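Local coordinates for glycosyl hydrolases family 2, sugar binding domain protein (Bacteroides uniformis str. 3978 T3 ii, PDB 6D1P), which probably hydrolyses beta-linked glucuronides, as a gut bacterial beta-glucuronidase of glycoside hydrolase family 2, at residues W630-G635 against E707-T712; R711-P716 against I743-A748. All blocks are in the same frame, centred on the assembly; numbering follows the deposited sequence.

How the interactions relate
Interactions 1 and 2 lie side by side at the periphery of the chain, their centres about 10 Å apart, and follow one another along it. In interaction 1, strand 632-634 adds itself as an outermost, parallel strand to strand 698-709 of a mixed five-stranded sheet. Interaction 2 takes over where that strand runs out: the linker 711-716, leading to strand 718-723, packs on the 743-748 loop of the C-terminal beta region. Arg711 and Thr712 belong to both. Gln709, Trp634 and Leu746 join the two contacts through packing, and Trp634 meets Trp713 edge-to-face. Together they form a continuous junction that joins two successive beta-rich parts of the enzyme.

Interaction 1. Residues W630-G635 against E707-T712; sequences WPVRWG and EYQTRT
Tyr708 lays its ring alongside the backbone from Arg633 to Gly635, with CE1 3.5 Å from Trp634 C. CG stands anti to the backbone N (chi1 -174°), which swings the ring across to the neighbouring strand, where Arg633 CB sits at its edge, in plane. The phenol OH lies against Gly635 and hydrogen-bonds the carbonyl oxygen of Lys636. A CB on Gly635 would fall only 2.5 Å from Tyr708 OH, so the absence of a side chain there lets the phenol through.

The backbones pair as a parallel beta ladder, matching Val632, Arg633 and Trp634 with Glu707, Tyr708 and Gln709. Glu707 N donates to Pro631 O at 2.8 Å, Arg633 N returns a bond to Glu707 O, and Gln709 N reaches Arg633 O at 2.9 Å. The last rung, Gly635 N to Gln709 O at 3.5 Å, is weak, as the strands part. On the sheet face of Val632, Trp634 and Gln709, Val632 CG1 rests 3.9 Å from Gln709 CB. The Gln709 chain is extended beyond CG, and its NE2 turns onto Arg711 O, 3.2 Å away and close to the amide plane, tying the end of the strand to the linker that follows.

Arg633 bends away from the ladder at chi2 and chi3 and lays CD over the centre of the Trp630 ring. Its guanidinium is held by a salt bridge to Glu524 and by hydrogen bonds to Glu642 O and Gln706 OE1. Main-chain bonds thus join the two strands, and this buried cation adds a side-chain link to strand 698-709 through Gln706 while reaching beyond the pair to Glu642 and to Glu524, whose carboxylate probably offsets its charge.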
loop_
_atom_site.group_PDB
_atom_site.type_symbol
_atom_site.label_atom_id
_atom_site.label_comp_id
_atom_site.label_asym_id
_atom_site.label_seq_id
_atom_site.Cartn_x
_atom_site.Cartn_y
_atom_site.Cartn_z
ATOM N N TRP A 630 -27.106 -13.495 -24.110
ATOM C CA TRP A 630 -26.919 -12.879 -25.425
ATOM C C TRP A 630 -28.197 -12.118 -25.767
ATOM O O TRP A 630 -29.141 -12.693 -26.333
ATOM C CB TRP A 630 -26.575 -13.950 -26.462
ATOM C CG TRP A 630 -26.137 -13.445 -27.802
ATOM C CD1 TRP A 630 -26.256 -12.171 -28.288
ATOM C CD2 TRP A 630 -25.511 -14.215 -28.843
ATOM N NE1 TRP A 630 -25.740 -12.100 -29.565
ATOM C CE2 TRP A 630 -25.273 -13.340 -29.925
ATOM C CE3 TRP A 630 -25.125 -15.559 -28.960
ATOM C CZ2 TRP A 630 -24.673 -13.767 -31.109
ATOM C CZ3 TRP A 630 -24.511 -15.973 -30.130
ATOM C CH2 TRP A 630 -24.301 -15.085 -31.191
ATOM N N PRO A 631 -28.275 -10.811 -25.428
ATOM C CA PRO A 631 -29.564 -10.104 -25.500
ATOM C C PRO A 631 -29.940 -9.646 -26.902
ATOM O O PRO A 631 -31.131 -9.523 -27.222
ATOM C CB PRO A 631 -29.359 -8.897 -24.568
ATOM C CG PRO A 631 -27.838 -8.897 -24.189
ATOM C CD PRO A 631 -27.168 -9.914 -25.038
ATOM N N VAL A 632 -28.946 -9.370 -27.744
ATOM C CA VAL A 632 -29.184 -8.816 -29.071
ATOM C C VAL A 632 -28.405 -9.632 -30.101
ATOM O O VAL A 632 -27.168 -9.558 -30.155
ATOM C CB VAL A 632 -28.796 -7.334 -29.154
ATOM C CG1 VAL A 632 -28.991 -6.831 -30.571
ATOM C CG2 VAL A 632 -29.632 -6.520 -28.187
ATOM N N ARG A 633 -29.129 -10.383 -30.931
ATOM C CA ARG A 633 -28.616 -11.031 -32.135
ATOM C C ARG A 633 -28.640 -10.057 -33.316
ATOM O O ARG A 633 -29.292 -9.007 -33.280
ATOM C CB ARG A 633 -29.454 -12.257 -32.480
ATOM C CG ARG A 633 -29.740 -13.184 -31.324
ATOM C CD ARG A 633 -28.617 -14.168 -31.136
ATOM N NE ARG A 633 -28.262 -14.893 -32.367
ATOM C CZ ARG A 633 -28.705 -16.109 -32.670
ATOM N NH1 ARG A 633 -29.538 -16.715 -31.832
ATOM N NH2 ARG A 633 -28.305 -16.725 -33.795
ATOM N N TRP A 634 -27.929 -10.409 -34.384
ATOM C CA TRP A 634 -27.932 -9.547 -35.559
ATOM C C TRP A 634 -27.639 -10.340 -36.823
ATOM O O TRP A 634 -27.146 -11.473 -36.782
ATOM C CB TRP A 634 -26.935 -8.405 -35.428
ATOM C CG TRP A 634 -25.513 -8.846 -35.400
ATOM C CD1 TRP A 634 -24.659 -8.939 -36.462
ATOM C CD2 TRP A 634 -24.766 -9.249 -34.244
ATOM N NE1 TRP A 634 -23.421 -9.375 -36.040
ATOM C CE2 TRP A 634 -23.458 -9.567 -34.682
ATOM C CE3 TRP A 634 -25.075 -9.360 -32.878
ATOM C CZ2 TRP A 634 -22.456 -10.002 -33.807
ATOM C CZ3 TRP A 634 -24.075 -9.785 -32.002
ATOM C CH2 TRP A 634 -22.780 -10.107 -32.475
ATOM N N GLY A 635 -27.912 -9.688 -37.946
ATOM C CA GLY A 635 -27.867 -10.284 -39.268
ATOM C C GLY A 635 -28.808 -9.546 -40.203
ATOM O O GLY A 635 -29.451 -8.563 -39.838
ATOM N N GLU A 707 -33.469 -9.866 -28.754
ATOM C CA GLU A 707 -33.768 -8.934 -29.824
ATOM C C GLU A 707 -32.984 -9.314 -31.070
ATOM O O GLU A 707 -31.877 -9.848 -31.000
ATOM C CB GLU A 707 -33.419 -7.505 -29.415
ATOM C CG GLU A 707 -34.145 -7.012 -28.171
ATOM C CD GLU A 707 -35.514 -6.445 -28.485
ATOM O OE1 GLU A 707 -35.744 -6.053 -29.656
ATOM O OE2 GLU A 707 -36.359 -6.395 -27.558
ATOM N N TYR A 708 -33.561 -9.026 -32.224
ATOM C CA TYR A 708 -32.878 -9.240 -33.487
ATOM C C TYR A 708 -32.737 -7.893 -34.158
ATOM O O TYR A 708 -33.739 -7.206 -34.391
ATOM C CB TYR A 708 -33.637 -10.227 -34.380
ATOM C CG TYR A 708 -32.876 -10.566 -35.632
ATOM C CD1 TYR A 708 -31.617 -11.168 -35.561
ATOM C CD2 TYR A 708 -33.392 -10.276 -36.887
ATOM C CE1 TYR A 708 -30.898 -11.475 -36.713
ATOM C CE2 TYR A 708 -32.684 -10.583 -38.047
ATOM C CZ TYR A 708 -31.438 -11.183 -37.954
ATOM O OH TYR A 708 -30.727 -11.488 -39.097
ATOM N N GLN A 709 -31.505 -7.510 -34.450
ATOM C CA GLN A 709 -31.200 -6.184 -34.960
ATOM C C GLN A 709 -30.659 -6.311 -36.373
ATOM O O GLN A 709 -29.646 -6.980 -36.601
ATOM C CB GLN A 709 -30.201 -5.469 -34.049
ATOM C CG GLN A 709 -29.477 -4.287 -34.683
ATOM C CD GLN A 709 -28.492 -3.635 -33.715
ATOM O OE1 GLN A 709 -28.770 -3.514 -32.513
ATOM N NE2 GLN A 709 -27.329 -3.231 -34.229
ATOM N N THR A 710 -31.339 -5.668 -37.315
ATOM C CA THR A 710 -30.963 -5.739 -38.713
ATOM C C THR A 710 -30.227 -4.505 -39.180
ATOM O O THR A 710 -29.571 -4.556 -40.220
ATOM C CB THR A 710 -32.203 -5.952 -39.585
ATOM O OG1 THR A 710 -33.120 -4.870 -39.377
ATOM C CG2 THR A 710 -32.873 -7.263 -39.213
ATOM N N ARG A 711 -30.301 -3.407 -38.442
ATOM C CA ARG A 711 -29.478 -2.263 -38.794
ATOM C C ARG A 711 -28.026 -2.554 -38.428
ATOM O O ARG A 711 -27.736 -3.203 -37.418
ATOM C CB ARG A 711 -30.003 -0.999 -38.114
ATOM C CG ARG A 711 -31.400 -0.632 -38.591
ATOM C CD ARG A 711 -31.684 0.865 -38.538
ATOM N NE ARG A 711 -30.544 1.671 -38.976
ATOM C CZ ARG A 711 -30.577 2.997 -39.104
ATOM N NH1 ARG A 711 -29.495 3.675 -39.488
ATOM N NH2 ARG A 711 -31.704 3.647 -38.845
ATOM N N THR A 712 -27.119 -2.141 -39.304
ATOM C CA THR A 712 -25.690 -2.243 -39.074
ATOM C C THR A 712 -25.197 -0.979 -38.359
ATOM O O THR A 712 -25.951 -0.024 -38.159
ATOM C CB THR A 712 -24.986 -2.452 -40.402
ATOM O OG1 THR A 712 -25.394 -1.409 -41.289
ATOM C CG2 THR A 712 -25.403 -3.794 -41.006
#

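Interaction 2. Residues R711-P716 against I743-A748; sequences RTWGKP and IRCLDA
Trp713 lays its indole across the 743-748 loop and touches it at almost every atom. Trp713 CB lies 3.9 Å from Ile743 CG2 and also close to the Arg744 carbonyl oxygen, which CG, CD2 and CE3 approach obliquely in turn. The ring is sent over the loop by chi1 of 58°, with CG between the backbone N and the carbonyl carbon. Under one face, Trp713 CD1 comes 3.6 Å from Cys745 CA, whose hydrogen points into the five-membered ring as a CH-pi contact. Leu746 N lies beneath the same face, 3.5 Å from Trp713 CE2. At the far end Leu746 CB approaches Trp713 CH2 at 3.6 Å in a second CH-pi contact, with Leu746 CD1 beside CZ3. Trp713 NE1 donates to Asp747 OD2 at 2.7 Å, meeting it from above the carboxylate plane; ring and carboxylate are turned 75° apart, and CZ2 passes near the same group.

Replacing this tryptophan with an alanine would probably open a gap above Cys745 and Leu746 and leave the Asp747 carboxylate without its indole N-H.

Before and after Trp713 in the chain, the linker keeps contact. Ile743 CD1 sits over one face of the Arg711 guanidinium, near its rim, and Pro716 CG packs 3.7 Å from Cys745 SG. The Cys745-Ala748 type I turn, closed by Ala748 N to Cys745 O, places the Asp747 carboxylate at the indole edge.

The contact is therefore mainly apolar and aromatic, with a single hydrogen bond across it that, with the packing over one face, helps set how the indole is turned; the negative charge on Asp747 would probably strengthen that bond.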
loop_
_atom_site.group_PDB
_atom_site.type_symbol
_atom_site.label_atom_id
_atom_site.label_comp_id
_atom_site.label_asym_id
_atom_site.label_seq_id
_atom_site.Cartn_x
_atom_site.Cartn_y
_atom_site.Cartn_z
ATOM N N ARG A 711 -30.301 -3.407 -38.442
ATOM C CA ARG A 711 -29.478 -2.263 -38.794
ATOM C C ARG A 711 -28.026 -2.554 -38.428
ATOM O O ARG A 711 -27.736 -3.203 -37.418
ATOM C CB ARG A 711 -30.003 -0.999 -38.114
ATOM C CG ARG A 711 -31.400 -0.632 -38.591
ATOM C CD ARG A 711 -31.684 0.865 -38.538
ATOM N NE ARG A 711 -30.544 1.671 -38.976
ATOM C CZ ARG A 711 -30.577 2.997 -39.104
ATOM N NH1 ARG A 711 -29.495 3.675 -39.488
ATOM N NH2 ARG A 711 -31.704 3.647 -38.845
ATOM N N THR A 712 -27.119 -2.141 -39.304
ATOM C CA THR A 712 -25.690 -2.243 -39.074
ATOM C C THR A 712 -25.197 -0.979 -38.359
ATOM O O THR A 712 -25.951 -0.024 -38.159
ATOM C CB THR A 712 -24.986 -2.452 -40.402
ATOM O OG1 THR A 712 -25.394 -1.409 -41.289
ATOM C CG2 THR A 712 -25.403 -3.794 -41.006
ATOM N N TRP A 713 -23.924 -0.974 -37.952
ATOM C CA TRP A 713 -23.434 0.085 -37.082
ATOM C C TRP A 713 -22.077 0.594 -37.536
ATOM O O TRP A 713 -21.263 -0.153 -38.083
ATOM C CB TRP A 713 -23.338 -0.389 -35.629
ATOM C CG TRP A 713 -22.452 -1.576 -35.460
ATOM C CD1 TRP A 713 -21.113 -1.570 -35.194
ATOM C CD2 TRP A 713 -22.838 -2.952 -35.552
ATOM N NE1 TRP A 713 -20.643 -2.854 -35.112
ATOM C CE2 TRP A 713 -21.681 -3.723 -35.325
ATOM C CE3 TRP A 713 -24.050 -3.604 -35.803
ATOM C CZ2 TRP A 713 -21.695 -5.119 -35.350
ATOM C CZ3 TRP A 713 -24.068 -4.999 -35.825
ATOM C CH2 TRP A 713 -22.897 -5.739 -35.597
ATOM N N GLY A 714 -21.847 1.884 -37.305
ATOM C CA GLY A 714 -20.544 2.493 -37.477
ATOM C C GLY A 714 -19.716 2.400 -36.210
ATOM O O GLY A 714 -20.014 1.624 -35.296
ATOM N N LYS A 715 -18.654 3.211 -36.155
ATOM C CA LYS A 715 -17.778 3.152 -34.994
ATOM C C LYS A 715 -18.449 3.790 -33.779
ATOM O O LYS A 715 -19.307 4.660 -33.925
ATOM C CB LYS A 715 -16.449 3.847 -35.272
ATOM C CG LYS A 715 -15.383 2.931 -35.909
ATOM C CD LYS A 715 -15.437 1.467 -35.388
ATOM C CE LYS A 715 -14.042 0.885 -35.084
ATOM N NZ LYS A 715 -13.444 1.446 -33.824
ATOM N N PRO A 716 -18.098 3.346 -32.571
ATOM C CA PRO A 716 -18.700 3.933 -31.369
ATOM C C PRO A 716 -18.543 5.444 -31.325
ATOM O O PRO A 716 -17.526 6.002 -31.742
ATOM C CB PRO A 716 -17.945 3.242 -30.232
ATOM C CG PRO A 716 -17.678 1.868 -30.784
ATOM C CD PRO A 716 -17.351 2.113 -32.255
ATOM N N ILE A 743 -27.302 3.406 -33.265
ATOM C CA ILE A 743 -27.298 1.951 -33.369
ATOM C C ILE A 743 -26.243 1.388 -32.422
ATOM O O ILE A 743 -25.083 1.827 -32.431
ATOM C CB ILE A 743 -27.038 1.505 -34.820
ATOM C CG1 ILE A 743 -27.985 2.231 -35.782
ATOM C CG2 ILE A 743 -27.194 -0.004 -34.943
ATOM C CD1 ILE A 743 -29.455 2.123 -35.386
ATOM N N ARG A 744 -26.647 0.420 -31.596
ATOM C CA ARG A 744 -25.693 -0.261 -30.728
ATOM C C ARG A 744 -24.555 -0.860 -31.555
ATOM O O ARG A 744 -24.778 -1.477 -32.603
ATOM C CB ARG A 744 -26.395 -1.358 -29.908
ATOM C CG ARG A 744 -25.461 -2.027 -28.862
ATOM C CD ARG A 744 -26.156 -3.083 -27.975
ATOM N NE ARG A 744 -27.104 -2.481 -27.043
ATOM C CZ ARG A 744 -27.734 -3.124 -26.062
ATOM N NH1 ARG A 744 -27.534 -4.424 -25.856
ATOM N NH2 ARG A 744 -28.565 -2.451 -25.271
ATOM N N CYS A 745 -23.324 -0.661 -31.089
ATOM C CA CYS A 745 -22.152 -1.235 -31.744
ATOM C C CYS A 745 -21.937 -2.627 -31.175
ATOM O O CYS A 745 -21.316 -2.790 -30.125
ATOM C CB CYS A 745 -20.932 -0.354 -31.531
ATOM S SG CYS A 745 -21.226 1.363 -31.884
ATOM N N LEU A 746 -22.424 -3.640 -31.879
ATOM C CA LEU A 746 -22.549 -4.970 -31.301
ATOM C C LEU A 746 -21.244 -5.754 -31.304
ATOM O O LEU A 746 -21.197 -6.862 -30.755
ATOM C CB LEU A 746 -23.646 -5.747 -32.034
ATOM C CG LEU A 746 -25.073 -5.292 -31.711
ATOM C CD1 LEU A 746 -26.101 -5.914 -32.662
ATOM C CD2 LEU A 746 -25.417 -5.639 -30.266
ATOM N N ASP A 747 -20.179 -5.216 -31.893
ATOM C CA ASP A 747 -18.871 -5.850 -31.808
ATOM C C ASP A 747 -17.851 -4.924 -31.152
ATOM O O ASP A 747 -16.640 -5.110 -31.335
ATOM C CB ASP A 747 -18.400 -6.295 -33.196
ATOM C CG ASP A 747 -18.201 -5.126 -34.137
ATOM O OD1 ASP A 747 -17.616 -5.310 -35.221
ATOM O OD2 ASP A 747 -18.624 -4.007 -33.775
ATOM N N ALA A 748 -18.320 -3.929 -30.392
ATOM C CA ALA A 748 -17.421 -3.004 -29.705
ATOM C C ALA A 748 -16.796 -3.674 -28.484
ATOM O O ALA A 748 -17.495 -4.324 -27.702
ATOM C CB ALA A 748 -18.175 -1.738 -29.289
#